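Local coordinates for transcriptional regulator (Saccharomonospora viridis, PDB 4KWA), which probably binds DNA as a TetR-family transcriptional repressor, this piece of a longer protein carrying the predicted DNA-binding motif and a C-terminal domain with bound choline, at residues 149-154 against 183-188. Residues are numbered along the deposited sequence; the frame is centred on the assembly and turned at random.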
loop_
_atom_site.group_PDB
_atom_site.type_symbol
_atom_site.label_atom_id
_atom_site.label_comp_id
_atom_site.label_asym_id
_atom_site.label_seq_id
_atom_site.Cartn_x
_atom_site.Cartn_y
_atom_site.Cartn_z
ATOM N N ASP A 149 14.236 12.542 -10.066
ATOM C CA ASP A 149 14.025 11.963 -8.774
ATOM C C ASP A 149 12.540 12.195 -8.293
ATOM O O ASP A 149 11.920 11.301 -7.699
ATOM C CB ASP A 149 14.989 12.686 -7.799
ATOM C CG ASP A 149 16.402 12.129 -7.797
ATOM O OD1 ASP A 149 16.617 11.123 -7.105
ATOM O OD2 ASP A 149 17.340 12.768 -8.325
ATOM N N GLU A 150 12.038 13.405 -8.467
ATOM C CA GLU A 150 10.648 13.717 -8.065
ATOM C C GLU A 150 9.700 12.864 -8.879
ATOM O O GLU A 150 8.713 12.317 -8.325
ATOM C CB GLU A 150 10.302 15.208 -8.257
ATOM C CG GLU A 150 10.908 16.172 -7.240
ATOM C CD GLU A 150 10.286 16.133 -5.819
ATOM O OE1 GLU A 150 10.596 17.089 -5.070
ATOM O OE2 GLU A 150 9.494 15.218 -5.419
ATOM N N LEU A 151 10.032 12.709 -10.167
ATOM C CA LEU A 151 9.254 11.898 -11.085
ATOM C C LEU A 151 9.333 10.425 -10.721
ATOM O O LEU A 151 8.326 9.761 -10.776
ATOM C CB LEU A 151 9.656 12.169 -12.535
ATOM C CG LEU A 151 8.905 11.303 -13.564
ATOM C CD1 LEU A 151 7.397 11.408 -13.358
ATOM C CD2 LEU A 151 9.241 11.728 -14.994
ATOM N N ALA A 152 10.539 9.845 -10.499
ATOM C CA ALA A 152 10.608 8.485 -9.990
ATOM C C ALA A 152 9.746 8.320 -8.705
ATOM O O ALA A 152 9.127 7.325 -8.519
ATOM C CB ALA A 152 12.038 8.121 -9.669
ATOM N N THR A 153 9.802 9.267 -7.784
ATOM C CA THR A 153 8.949 9.277 -6.541
ATOM C C THR A 153 7.509 9.214 -6.883
ATOM O O THR A 153 6.755 8.368 -6.343
ATOM C CB THR A 153 9.250 10.501 -5.685
ATOM O OG1 THR A 153 10.494 10.273 -5.004
ATOM C CG2 THR A 153 8.216 10.683 -4.593
ATOM N N ARG A 154 7.100 10.078 -7.789
ATOM C CA ARG A 154 5.698 10.052 -8.228
ATOM C C ARG A 154 5.289 8.805 -8.927
ATOM O O ARG A 154 4.225 8.269 -8.606
ATOM C CB ARG A 154 5.399 11.269 -9.080
ATOM C CG ARG A 154 3.994 11.549 -9.477
ATOM C CD ARG A 154 3.686 12.982 -9.953
ATOM N NE ARG A 154 3.919 13.986 -8.911
ATOM C CZ ARG A 154 3.875 15.304 -9.025
ATOM N NH1 ARG A 154 4.111 16.064 -7.911
ATOM N NH2 ARG A 154 3.589 15.855 -10.191
ATOM N N ASN A 183 -0.037 4.188 -18.598
ATOM C CA ASN A 183 0.367 4.558 -19.945
ATOM C C ASN A 183 -0.084 6.029 -20.238
ATOM O O ASN A 183 0.680 6.796 -20.845
ATOM C CB ASN A 183 -0.049 3.441 -20.942
ATOM C CG ASN A 183 0.949 2.280 -20.960
ATOM O OD1 ASN A 183 0.719 1.200 -20.373
ATOM N ND2 ASN A 183 2.099 2.521 -21.554
ATOM N N ASP A 184 -1.266 6.453 -19.772
ATOM C CA ASP A 184 -1.706 7.860 -19.905
ATOM C C ASP A 184 -0.776 8.809 -19.170
ATOM O O ASP A 184 -0.476 9.868 -19.628
ATOM C CB ASP A 184 -3.152 8.029 -19.469
ATOM C CG ASP A 184 -4.148 7.428 -20.493
ATOM O OD1 ASP A 184 -3.687 7.103 -21.618
ATOM O OD2 ASP A 184 -5.383 7.310 -20.197
ATOM N N PHE A 185 -0.351 8.431 -17.986
ATOM C CA PHE A 185 0.537 9.273 -17.196
ATOM C C PHE A 185 1.857 9.384 -17.991
ATOM O O PHE A 185 2.439 10.440 -18.023
ATOM C CB PHE A 185 0.813 8.576 -15.837
ATOM C CG PHE A 185 1.780 9.346 -14.923
ATOM C CD1 PHE A 185 1.380 10.469 -14.244
ATOM C CD2 PHE A 185 3.062 8.946 -14.795
ATOM C CE1 PHE A 185 2.267 11.211 -13.486
ATOM C CE2 PHE A 185 3.983 9.706 -14.026
ATOM C CZ PHE A 185 3.547 10.778 -13.359
ATOM N N ILE A 186 2.412 8.275 -18.456
ATOM C CA ILE A 186 3.687 8.332 -19.198
ATOM C C ILE A 186 3.509 9.240 -20.427
ATOM O O ILE A 186 4.230 10.196 -20.663
ATOM C CB ILE A 186 4.138 6.933 -19.644
ATOM C CG1 ILE A 186 4.564 6.118 -18.416
ATOM C CG2 ILE A 186 5.236 6.999 -20.710
ATOM C CD1 ILE A 186 4.769 4.654 -18.705
ATOM N N GLU A 187 2.511 8.920 -21.235
ATOM C CA GLU A 187 2.332 9.712 -22.452
ATOM C C GLU A 187 2.101 11.225 -22.193
ATOM O O GLU A 187 2.515 12.024 -23.023
ATOM C CB GLU A 187 1.246 9.093 -23.381
ATOM C CG GLU A 187 1.575 7.693 -23.906
ATOM C CD GLU A 187 2.941 7.594 -24.613
ATOM O OE1 GLU A 187 3.174 8.407 -25.538
ATOM O OE2 GLU A 187 3.762 6.683 -24.264
ATOM N N HIS A 188 1.432 11.635 -21.119
ATOM C CA HIS A 188 1.147 13.063 -20.902
ATOM C C HIS A 188 1.987 13.811 -19.872
ATOM O O HIS A 188 1.981 15.032 -19.826
ATOM C CB HIS A 188 -0.333 13.222 -20.579
ATOM C CG HIS A 188 -1.214 12.652 -21.641
ATOM N ND1 HIS A 188 -2.225 11.760 -21.375
ATOM C CD2 HIS A 188 -1.139 12.746 -22.994
ATOM C CE1 HIS A 188 -2.788 11.389 -22.511
ATOM N NE2 HIS A 188 -2.143 11.969 -23.507
#
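F185 reaches from helix 175-190 to helix 148-168 and puts the far end of its ring against L151 and R154. The apolar contact with L151 is made at the ring edge: CD1 of L151 lies near the ring plane, 3.9 Å from CE2 of F185, and the two side chains run antiparallel alongside one another. With CG of F185 anti to the backbone N (chi1 178°), the side chain extends toward the other helix, where the CA atoms of R154 and F185 are 10.4 Å apart. I190 packs on both L151 and F185.

Both helices belong to the C-terminal, BetI-type ligand-binding domain of this TetR-family regulator. As in other TetR-family dimers, these last two long helices probably pair with their counterparts in the second subunit as a four-helix bundle. Bound choline lies about 14 Å from the R154 side chain.

R154 meets the same ring with its aliphatic part. Its CG comes obliquely to within 4.0 Å of CZ of F185, and R154 lies across the direction of F185. The chain then bends at chi3 (-62°), and the guanidinium plane ends up 65° from the ring plane. The polar end of R154 turns to the second subunit: NE hydrogen-bonds to NE2 of H181 there, whose ND1 hydrogen-bonds to OE2 of E150, so that one imidazole links both side chains, while R154 of that subunit packs on F185.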